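Local coordinates for protein 6-phosphogluconate dehydrogenase (Pseudomonas syringae, PDB 5U5G) that probably reduces (2-oxopropyl)phosphonic acid using NADPH in fosfomycin biosynthesis, at residues A[116-124]-A[135-146]; A[4-14]-A[55-66]. One frame throughout, in Å; residues are numbered along the deposited sequence.

Both contacts pair strands of one mixed sheet in the cofactor-binding domain, and their centres lie 15 Å apart. Contact 2 joins the parallel strands 5-8 and 61-64, with strand 92-95 between it and contact 1. Contact 1 joins strand 117-124 to strand 135-139, which is antiparallel to it; strand 157-162 beyond runs parallel to 135-139. Both end at the bound ligands. In contact 2 the turn after strand 5-8 and Thr66 O bond NADP, and Cys65 SG touches its ribose. In contact 1 Ser124 bonds the phosphonate of (2-oxopropyl)phosphonic acid. The two contacts meet where Leu135 CD1 packs 4.2 Å from Met13 SD, close to the nicotinamide.

Contact 1: residues A[116-124]-A[135-146]; sequences ADYIECPVS and LSAIVSGRPEAY. With 7VD ((2-oxopropyl)phosphonic acid), chain F.
Ile119 reaches across to Val139 with one branch and to Ala145 with the other. Ile119 CG2 is anti to the backbone N and sits 3.8 Å from Val139 CG1. From CB the longer branch runs through CG1, beside the backbone N (chi1 -65°), to CD1. Ile119 CD1 lies over the start of helix 143-156, 3.8 Å from Ala145 CB, and also touches the backbone N of Tyr146. Beside it, Asp117 lays its carboxylate against the same methyl, with Asp117 CG 3.4 Å from Ala145 CB. Asp117 OD1 makes a long salt bridge of 3.7 Å to Arg142 NE. A water links Asp117 OD1, Tyr118 O and Arg142 N.

The antiparallel ladder is interrupted around Cys121 and Pro122. Glu120 and Ser140 form a hydrogen-bonded pair, Ile138 N gives a nearly straight bond to Pro122 O (174°), and Ser124 pairs with Ser136. Proline has no N-H, so Ile138 O instead lies near Cys121 CA and Pro122 CD. Ser124 OG donates to O2 of (2-oxopropyl)phosphonic acid at 2.8 Å. It also bonds the backbone N of Arg212 of the second subunit.

Strand 92-95 flanks strand 117-124, and strand 157-162 flanks strand 135-139. Helix 168-196 packs on Glu120 and Pro122, and Glu120 OE1 bonds Gly167 N.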
# COMPACT_ATOMS: atom_id res chain seq x y z
N ALA A 116 19.44 26.99 -21.59
CA ALA A 116 18.84 26.89 -20.27
C ALA A 116 18.68 25.41 -19.90
O ALA A 116 19.03 24.52 -20.68
CB ALA A 116 17.49 27.62 -20.24
N ASP A 117 18.16 25.15 -18.70
CA ASP A 117 18.00 23.79 -18.21
C ASP A 117 16.58 23.53 -17.74
O ASP A 117 16.06 24.23 -16.87
CB ASP A 117 18.95 23.49 -17.05
CG ASP A 117 20.28 22.96 -17.53
OD1 ASP A 117 20.37 21.73 -17.79
OD2 ASP A 117 21.22 23.76 -17.64
N TYR A 118 15.96 22.50 -18.31
CA TYR A 118 14.73 21.92 -17.79
C TYR A 118 15.10 20.86 -16.75
O TYR A 118 15.93 19.99 -17.02
CB TYR A 118 13.91 21.31 -18.93
CG TYR A 118 12.52 20.82 -18.56
CD1 TYR A 118 11.49 21.73 -18.29
CD2 TYR A 118 12.21 19.46 -18.55
CE1 TYR A 118 10.21 21.29 -17.99
CE2 TYR A 118 10.93 19.01 -18.24
CZ TYR A 118 9.93 19.93 -17.96
OH TYR A 118 8.67 19.49 -17.65
N ILE A 119 14.52 20.96 -15.55
CA ILE A 119 14.61 19.91 -14.55
C ILE A 119 13.22 19.29 -14.41
O ILE A 119 12.26 19.96 -14.00
CB ILE A 119 15.13 20.42 -13.20
CG1 ILE A 119 16.59 20.90 -13.33
CG2 ILE A 119 15.04 19.33 -12.13
CD1 ILE A 119 17.58 19.81 -13.74
N GLU A 120 13.12 18.02 -14.78
CA GLU A 120 11.88 17.25 -14.74
C GLU A 120 11.75 16.65 -13.34
O GLU A 120 12.52 15.76 -12.98
CB GLU A 120 11.95 16.19 -15.85
CG GLU A 120 10.94 15.06 -15.84
CD GLU A 120 11.32 13.96 -16.85
OE1 GLU A 120 12.13 14.22 -17.77
OE2 GLU A 120 10.81 12.83 -16.72
N CYS A 121 10.81 17.16 -12.54
CA CYS A 121 10.79 16.87 -11.10
C CYS A 121 9.37 16.55 -10.60
O CYS A 121 8.83 17.27 -9.74
CB CYS A 121 11.39 18.04 -10.32
SG CYS A 121 11.78 17.72 -8.58
N PRO A 122 8.75 15.48 -11.09
CA PRO A 122 7.45 15.08 -10.51
C PRO A 122 7.63 14.69 -9.05
O PRO A 122 8.72 14.30 -8.62
CB PRO A 122 7.02 13.89 -11.38
CG PRO A 122 8.31 13.34 -11.98
CD PRO A 122 9.18 14.56 -12.17
N VAL A 123 6.56 14.85 -8.27
CA VAL A 123 6.63 14.66 -6.82
C VAL A 123 5.49 13.76 -6.35
O VAL A 123 4.50 13.54 -7.05
CB VAL A 123 6.59 16.01 -6.07
CG1 VAL A 123 7.81 16.85 -6.41
CG2 VAL A 123 5.29 16.75 -6.39
N SER A 124 5.64 13.25 -5.13
CA SER A 124 4.60 12.44 -4.52
C SER A 124 4.58 12.70 -3.02
O SER A 124 5.63 12.90 -2.40
CB SER A 124 4.82 10.95 -4.81
OG SER A 124 3.74 10.17 -4.35
N LEU A 135 7.99 15.69 0.79
CA LEU A 135 7.66 15.09 -0.50
C LEU A 135 8.78 14.18 -0.98
O LEU A 135 9.95 14.32 -0.59
CB LEU A 135 7.40 16.16 -1.57
CG LEU A 135 6.11 16.96 -1.43
CD1 LEU A 135 6.02 18.06 -2.49
CD2 LEU A 135 4.88 16.05 -1.45
N SER A 136 8.42 13.20 -1.81
CA SER A 136 9.40 12.46 -2.59
C SER A 136 9.46 13.06 -3.99
O SER A 136 8.43 13.30 -4.61
CB SER A 136 9.05 10.98 -2.68
OG SER A 136 8.92 10.40 -1.40
N ALA A 137 10.67 13.27 -4.49
CA ALA A 137 10.87 13.76 -5.84
C ALA A 137 11.56 12.70 -6.69
O ALA A 137 12.36 11.90 -6.18
CB ALA A 137 11.70 15.06 -5.84
N ILE A 138 11.20 12.67 -7.97
CA ILE A 138 11.89 11.89 -9.00
C ILE A 138 12.39 12.89 -10.03
O ILE A 138 11.62 13.72 -10.52
CB ILE A 138 10.96 10.86 -9.66
CG1 ILE A 138 10.02 10.24 -8.63
CG2 ILE A 138 11.78 9.82 -10.44
CD1 ILE A 138 8.74 9.66 -9.23
N VAL A 139 13.68 12.84 -10.35
CA VAL A 139 14.33 13.95 -11.03
C VAL A 139 15.08 13.46 -12.25
O VAL A 139 15.95 12.57 -12.14
CB VAL A 139 15.30 14.71 -10.10
CG1 VAL A 139 15.90 15.91 -10.82
CG2 VAL A 139 14.59 15.14 -8.82
N SER A 140 14.78 14.05 -13.41
CA SER A 140 15.55 13.83 -14.63
C SER A 140 16.09 15.16 -15.13
O SER A 140 15.47 16.21 -14.95
CB SER A 140 14.70 13.19 -15.73
OG SER A 140 14.28 11.90 -15.38
N GLY A 141 17.24 15.10 -15.79
CA GLY A 141 17.89 16.29 -16.30
C GLY A 141 19.38 16.28 -16.06
O GLY A 141 19.94 15.31 -15.53
N ARG A 142 20.05 17.42 -16.42
CA ARG A 142 21.49 17.41 -16.44
C ARG A 142 22.06 17.63 -15.04
O ARG A 142 21.45 18.32 -14.21
CB ARG A 142 22.00 18.48 -17.39
CG ARG A 142 21.45 18.33 -18.79
CD ARG A 142 22.46 18.78 -19.84
NE ARG A 142 23.21 19.91 -19.32
CZ ARG A 142 24.32 20.36 -19.89
NH1 ARG A 142 24.80 19.78 -20.99
NH2 ARG A 142 24.97 21.40 -19.36
N PRO A 143 23.22 17.02 -14.76
CA PRO A 143 23.71 16.99 -13.37
C PRO A 143 24.12 18.34 -12.81
O PRO A 143 23.98 18.55 -11.59
CB PRO A 143 24.90 16.01 -13.45
CG PRO A 143 25.30 16.01 -14.88
CD PRO A 143 24.02 16.17 -15.65
N GLU A 144 24.62 19.28 -13.61
CA GLU A 144 24.99 20.55 -13.01
C GLU A 144 23.75 21.34 -12.57
O GLU A 144 23.70 21.86 -11.45
CB GLU A 144 25.86 21.38 -13.96
CG GLU A 144 26.35 22.65 -13.28
CD GLU A 144 26.87 23.72 -14.25
OE1 GLU A 144 26.43 23.77 -15.42
OE2 GLU A 144 27.71 24.52 -13.80
N ALA A 145 22.74 21.43 -13.44
CA ALA A 145 21.50 22.08 -13.05
C ALA A 145 20.85 21.38 -11.86
O ALA A 145 20.35 22.04 -10.94
CB ALA A 145 20.53 22.13 -14.23
N TYR A 146 20.85 20.05 -11.86
CA TYR A 146 20.33 19.31 -10.71
C TYR A 146 21.06 19.72 -9.44
O TYR A 146 20.43 20.05 -8.43
CB TYR A 146 20.44 17.81 -10.95
CG TYR A 146 20.10 16.96 -9.74
CD1 TYR A 146 18.87 17.08 -9.12
CD2 TYR A 146 21.01 16.04 -9.24
CE1 TYR A 146 18.55 16.31 -8.02
CE2 TYR A 146 20.69 15.26 -8.14
CZ TYR A 146 19.46 15.41 -7.54
OH TYR A 146 19.13 14.64 -6.45
P1 7VD F . 0.43 11.80 -4.74
C1 7VD F . -0.94 12.56 -5.67
O2 7VD F . 1.37 10.98 -5.59
O3 7VD F . 1.21 12.83 -3.95
O4 7VD F . -0.36 10.91 -3.81
C6 7VD F . -0.85 12.50 -7.17
O7 7VD F . 0.23 12.60 -7.75
C8 7VD F . -2.15 12.32 -7.90
O HOH W 1 18.50 19.65 -17.52
O HOH W 2 5.76 10.54 -0.70

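Contact 2: residues A[4-14]-A[55-66]; sequences VVGFIGLGRMG and LTRAARVLFVCT. With NAP (NADP nicotinamide-adenine-dinucleotide phosphate), chain E.
The Rossmann-type dinucleotide fold supplies this contact: parallel strands 5-8 and 61-64, with a glycine-rich turn of GxGxxG pattern (Gly9, Gly11, Gly14) leading into helix 12-23. Four backbone bonds zip the strands. Gly6 N donates to Val61 O and Phe63 N to Gly6 O, then Ile8 N to Phe63 O and Cys65 N to Ile8 O.

Phe7 and Phe63 share one face of the sheet. Phe7 CD2 touches Phe63 CB at 3.5 Å, and the rings meet obliquely with their planes at 31°. Farther along the Phe7 ring, Phe7 CE1 lies 3.9 Å from Cys65 CB, which approaches obliquely. On the other face Ile8 points the same way as Val64 and lies alongside it. Ile8 CG1, anti to the carbonyl carbon, presses on Leu55 CD2 at 3.4 Å, a tight contact. Leu55 CD1 and Ala59 CB close over Gly6, which has no side chain to hold them off. Leu83 and Phe75 pack on Ile8 from nearby helices.

The start of helix 12-23 meets the NADP diphosphate. Arg12 N gives a nearly linear bond to O2A (178°), and Met13 N bonds O1N. A water joins Gly14 N and Cys65 O to O1N. Met13 bends at chi2 and chi3, and this turns its CE onto the nicotinamide. Cys65 SG lies 3.5 Å from O4D of NADP, and Thr66 O accepts a 2.7 Å bond from O3D of the cofactor.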
# COMPACT_ATOMS: atom_id res chain seq x y z
N VAL A 4 16.02 34.87 -5.25
CA VAL A 4 14.60 34.89 -5.59
C VAL A 4 14.26 33.68 -6.45
O VAL A 4 14.94 33.39 -7.45
CB VAL A 4 14.23 36.20 -6.30
CG1 VAL A 4 12.77 36.16 -6.78
CG2 VAL A 4 14.45 37.39 -5.38
N VAL A 5 13.19 32.98 -6.08
CA VAL A 5 12.66 31.87 -6.87
C VAL A 5 11.26 32.24 -7.37
O VAL A 5 10.48 32.87 -6.65
CB VAL A 5 12.62 30.56 -6.06
CG1 VAL A 5 14.04 30.11 -5.70
CG2 VAL A 5 11.79 30.75 -4.81
N GLY A 6 10.94 31.84 -8.61
CA GLY A 6 9.61 32.00 -9.16
C GLY A 6 8.79 30.74 -9.03
O GLY A 6 9.32 29.64 -8.86
N PHE A 7 7.46 30.89 -9.13
CA PHE A 7 6.56 29.75 -9.02
C PHE A 7 5.31 30.00 -9.85
O PHE A 7 4.62 31.00 -9.65
CB PHE A 7 6.19 29.48 -7.56
CG PHE A 7 5.80 28.06 -7.29
CD1 PHE A 7 4.58 27.57 -7.73
CD2 PHE A 7 6.64 27.22 -6.57
CE1 PHE A 7 4.22 26.27 -7.49
CE2 PHE A 7 6.29 25.92 -6.31
CZ PHE A 7 5.08 25.43 -6.77
N ILE A 8 5.02 29.09 -10.79
CA ILE A 8 3.86 29.17 -11.67
C ILE A 8 2.94 28.00 -11.37
O ILE A 8 3.36 26.85 -11.43
CB ILE A 8 4.28 29.13 -13.16
CG1 ILE A 8 5.23 30.26 -13.51
CG2 ILE A 8 3.06 29.10 -14.06
CD1 ILE A 8 6.16 29.93 -14.71
N GLY A 9 1.67 28.30 -11.08
CA GLY A 9 0.72 27.24 -10.83
C GLY A 9 0.39 27.17 -9.36
O GLY A 9 1.11 26.56 -8.57
N LEU A 10 -0.69 27.83 -8.98
CA LEU A 10 -1.05 27.92 -7.58
C LEU A 10 -2.30 27.10 -7.34
O LEU A 10 -3.28 27.58 -6.77
CB LEU A 10 -1.24 29.39 -7.18
CG LEU A 10 0.01 30.26 -7.40
CD1 LEU A 10 -0.24 31.73 -7.05
CD2 LEU A 10 1.24 29.73 -6.64
N GLY A 11 -2.28 25.86 -7.82
CA GLY A 11 -3.32 24.91 -7.48
C GLY A 11 -3.07 24.35 -6.11
O GLY A 11 -2.31 24.90 -5.30
N ARG A 12 -3.72 23.22 -5.84
CA ARG A 12 -3.62 22.59 -4.52
C ARG A 12 -2.16 22.33 -4.15
O ARG A 12 -1.70 22.73 -3.07
CB ARG A 12 -4.42 21.29 -4.51
CG ARG A 12 -5.94 21.48 -4.46
CD ARG A 12 -6.61 20.33 -5.23
NE ARG A 12 -7.97 20.04 -4.81
CZ ARG A 12 -9.06 20.17 -5.58
NH1 ARG A 12 -8.95 20.60 -6.84
NH2 ARG A 12 -10.25 19.87 -5.07
N MET A 13 -1.44 21.63 -5.01
CA MET A 13 -0.05 21.29 -4.71
C MET A 13 0.86 22.51 -4.81
O MET A 13 1.75 22.69 -3.98
CB MET A 13 0.44 20.19 -5.67
CG MET A 13 1.91 19.78 -5.46
SD MET A 13 2.15 19.02 -3.83
CE MET A 13 0.92 17.77 -3.91
N GLY A 14 0.64 23.36 -5.82
CA GLY A 14 1.49 24.54 -5.98
C GLY A 14 1.43 25.47 -4.78
O GLY A 14 2.47 25.88 -4.24
N LEU A 55 7.87 37.64 -14.06
CA LEU A 55 8.44 36.61 -13.20
C LEU A 55 9.89 36.35 -13.58
O LEU A 55 10.77 36.33 -12.71
CB LEU A 55 7.60 35.34 -13.29
CG LEU A 55 7.88 34.23 -12.28
CD1 LEU A 55 7.58 34.69 -10.87
CD2 LEU A 55 7.01 33.06 -12.64
N THR A 56 10.17 36.15 -14.87
CA THR A 56 11.52 35.84 -15.31
C THR A 56 12.49 37.01 -15.10
O THR A 56 13.70 36.79 -14.99
CB THR A 56 11.53 35.43 -16.79
OG1 THR A 56 10.87 36.43 -17.58
CG2 THR A 56 10.84 34.07 -16.99
N ARG A 57 11.99 38.25 -15.05
CA ARG A 57 12.88 39.37 -14.73
C ARG A 57 13.45 39.20 -13.33
O ARG A 57 14.64 39.46 -13.10
CB ARG A 57 12.13 40.70 -14.84
CG ARG A 57 13.01 41.93 -14.58
CD ARG A 57 12.16 43.22 -14.54
NE ARG A 57 12.93 44.40 -14.14
CZ ARG A 57 12.38 45.55 -13.75
NH1 ARG A 57 11.06 45.68 -13.67
NH2 ARG A 57 13.16 46.58 -13.41
N ALA A 58 12.61 38.75 -12.39
CA ALA A 58 13.02 38.68 -11.00
C ALA A 58 13.77 37.40 -10.67
O ALA A 58 14.60 37.39 -9.75
CB ALA A 58 11.78 38.77 -10.09
N ALA A 59 13.49 36.30 -11.36
CA ALA A 59 13.92 35.00 -10.86
C ALA A 59 14.65 34.23 -11.95
O ALA A 59 14.18 34.15 -13.09
CB ALA A 59 12.73 34.20 -10.33
N ARG A 60 15.80 33.67 -11.59
CA ARG A 60 16.59 32.85 -12.50
C ARG A 60 16.31 31.36 -12.33
O ARG A 60 16.77 30.57 -13.16
CB ARG A 60 18.09 33.14 -12.30
CG ARG A 60 18.44 34.64 -12.27
CD ARG A 60 18.81 35.22 -13.65
NE ARG A 60 17.82 34.97 -14.70
CZ ARG A 60 16.70 35.66 -14.87
NH1 ARG A 60 16.40 36.67 -14.05
NH2 ARG A 60 15.87 35.35 -15.87
N VAL A 61 15.62 30.97 -11.26
CA VAL A 61 15.09 29.62 -11.07
C VAL A 61 13.59 29.73 -10.85
O VAL A 61 13.15 30.54 -10.03
CB VAL A 61 15.75 28.90 -9.88
CG1 VAL A 61 15.19 27.47 -9.78
CG2 VAL A 61 17.26 28.86 -10.03
N LEU A 62 12.82 28.94 -11.60
CA LEU A 62 11.36 28.93 -11.50
C LEU A 62 10.86 27.51 -11.29
O LEU A 62 11.42 26.55 -11.84
CB LEU A 62 10.68 29.48 -12.76
CG LEU A 62 11.19 30.73 -13.48
CD1 LEU A 62 10.30 31.01 -14.65
CD2 LEU A 62 11.19 31.91 -12.54
N PHE A 63 9.79 27.38 -10.50
CA PHE A 63 9.05 26.13 -10.39
C PHE A 63 7.75 26.24 -11.18
O PHE A 63 7.14 27.32 -11.27
CB PHE A 63 8.72 25.79 -8.94
CG PHE A 63 9.93 25.51 -8.08
CD1 PHE A 63 10.46 24.23 -8.00
CD2 PHE A 63 10.50 26.52 -7.32
CE1 PHE A 63 11.56 23.96 -7.20
CE2 PHE A 63 11.62 26.27 -6.53
CZ PHE A 63 12.15 24.98 -6.47
N VAL A 64 7.32 25.12 -11.75
CA VAL A 64 6.06 24.99 -12.47
C VAL A 64 5.28 23.85 -11.84
O VAL A 64 5.82 22.75 -11.66
CB VAL A 64 6.27 24.72 -13.97
CG1 VAL A 64 4.93 24.54 -14.70
CG2 VAL A 64 7.08 25.84 -14.61
N CYS A 65 4.00 24.10 -11.50
CA CYS A 65 3.17 23.04 -10.92
C CYS A 65 1.73 23.24 -11.42
O CYS A 65 0.88 23.83 -10.75
CB CYS A 65 3.24 23.02 -9.40
SG CYS A 65 2.47 21.56 -8.72
N THR A 66 1.47 22.75 -12.62
CA THR A 66 0.19 22.90 -13.28
C THR A 66 -0.36 21.53 -13.62
O THR A 66 0.33 20.52 -13.46
CB THR A 66 0.32 23.75 -14.56
OG1 THR A 66 1.15 23.06 -15.50
CG2 THR A 66 0.96 25.13 -14.23
PA NAP E . -5.13 21.84 -9.44
O1A NAP E . -6.24 21.44 -10.34
O2A NAP E . -5.35 22.03 -7.96
O5B NAP E . -4.40 23.21 -10.03
C5B NAP E . -4.13 22.99 -11.39
C4B NAP E . -3.17 24.12 -11.83
O4B NAP E . -2.94 24.08 -13.24
C3B NAP E . -3.80 25.51 -11.45
O3B NAP E . -2.77 26.40 -11.13
C2B NAP E . -4.40 25.93 -12.80
O2B NAP E . -4.48 27.26 -13.01
C1B NAP E . -3.27 25.37 -13.75
N9A NAP E . -3.80 25.25 -15.09
C8A NAP E . -4.60 24.24 -15.65
N7A NAP E . -4.94 24.49 -16.95
C5A NAP E . -4.33 25.72 -17.22
C6A NAP E . -4.29 26.53 -18.37
N6A NAP E . -4.94 26.15 -19.52
N1A NAP E . -3.63 27.71 -18.38
C2A NAP E . -3.00 28.05 -17.21
N3A NAP E . -2.93 27.39 -16.05
C4A NAP E . -3.62 26.21 -16.07
O3 NAP E . -4.13 20.57 -9.73
PN NAP E . -3.16 20.19 -8.52
O1N NAP E . -2.42 21.34 -7.97
O2N NAP E . -3.68 19.05 -7.67
O5D NAP E . -1.91 19.32 -9.37
C5D NAP E . -1.04 20.15 -10.00
C4D NAP E . 0.09 19.29 -10.52
O4D NAP E . 0.72 18.59 -9.42
C3D NAP E . -0.50 18.17 -11.48
O3D NAP E . 0.41 17.96 -12.52
C2D NAP E . -0.59 16.96 -10.59
O2D NAP E . -0.44 15.74 -11.27
C1D NAP E . 0.66 17.19 -9.68
N1N NAP E . 0.54 16.51 -8.41
C2N NAP E . -0.56 16.74 -7.54
C3N NAP E . -0.58 16.11 -6.31
C7N NAP E . -1.68 16.35 -5.38
O7N NAP E . -1.72 15.85 -4.25
N7N NAP E . -2.71 17.21 -5.73
C4N NAP E . 0.55 15.23 -5.85
C5N NAP E . 1.62 15.06 -6.84
C6N NAP E . 1.58 15.65 -8.03
P2B NAP E . -6.01 28.06 -12.33
O1X NAP E . -5.64 28.05 -10.88
O2X NAP E . -6.00 29.42 -13.04
O3X NAP E . -7.04 27.05 -12.79
O HOH W 3 16.85 34.22 -9.08
O HOH W 4 -0.60 23.44 -8.34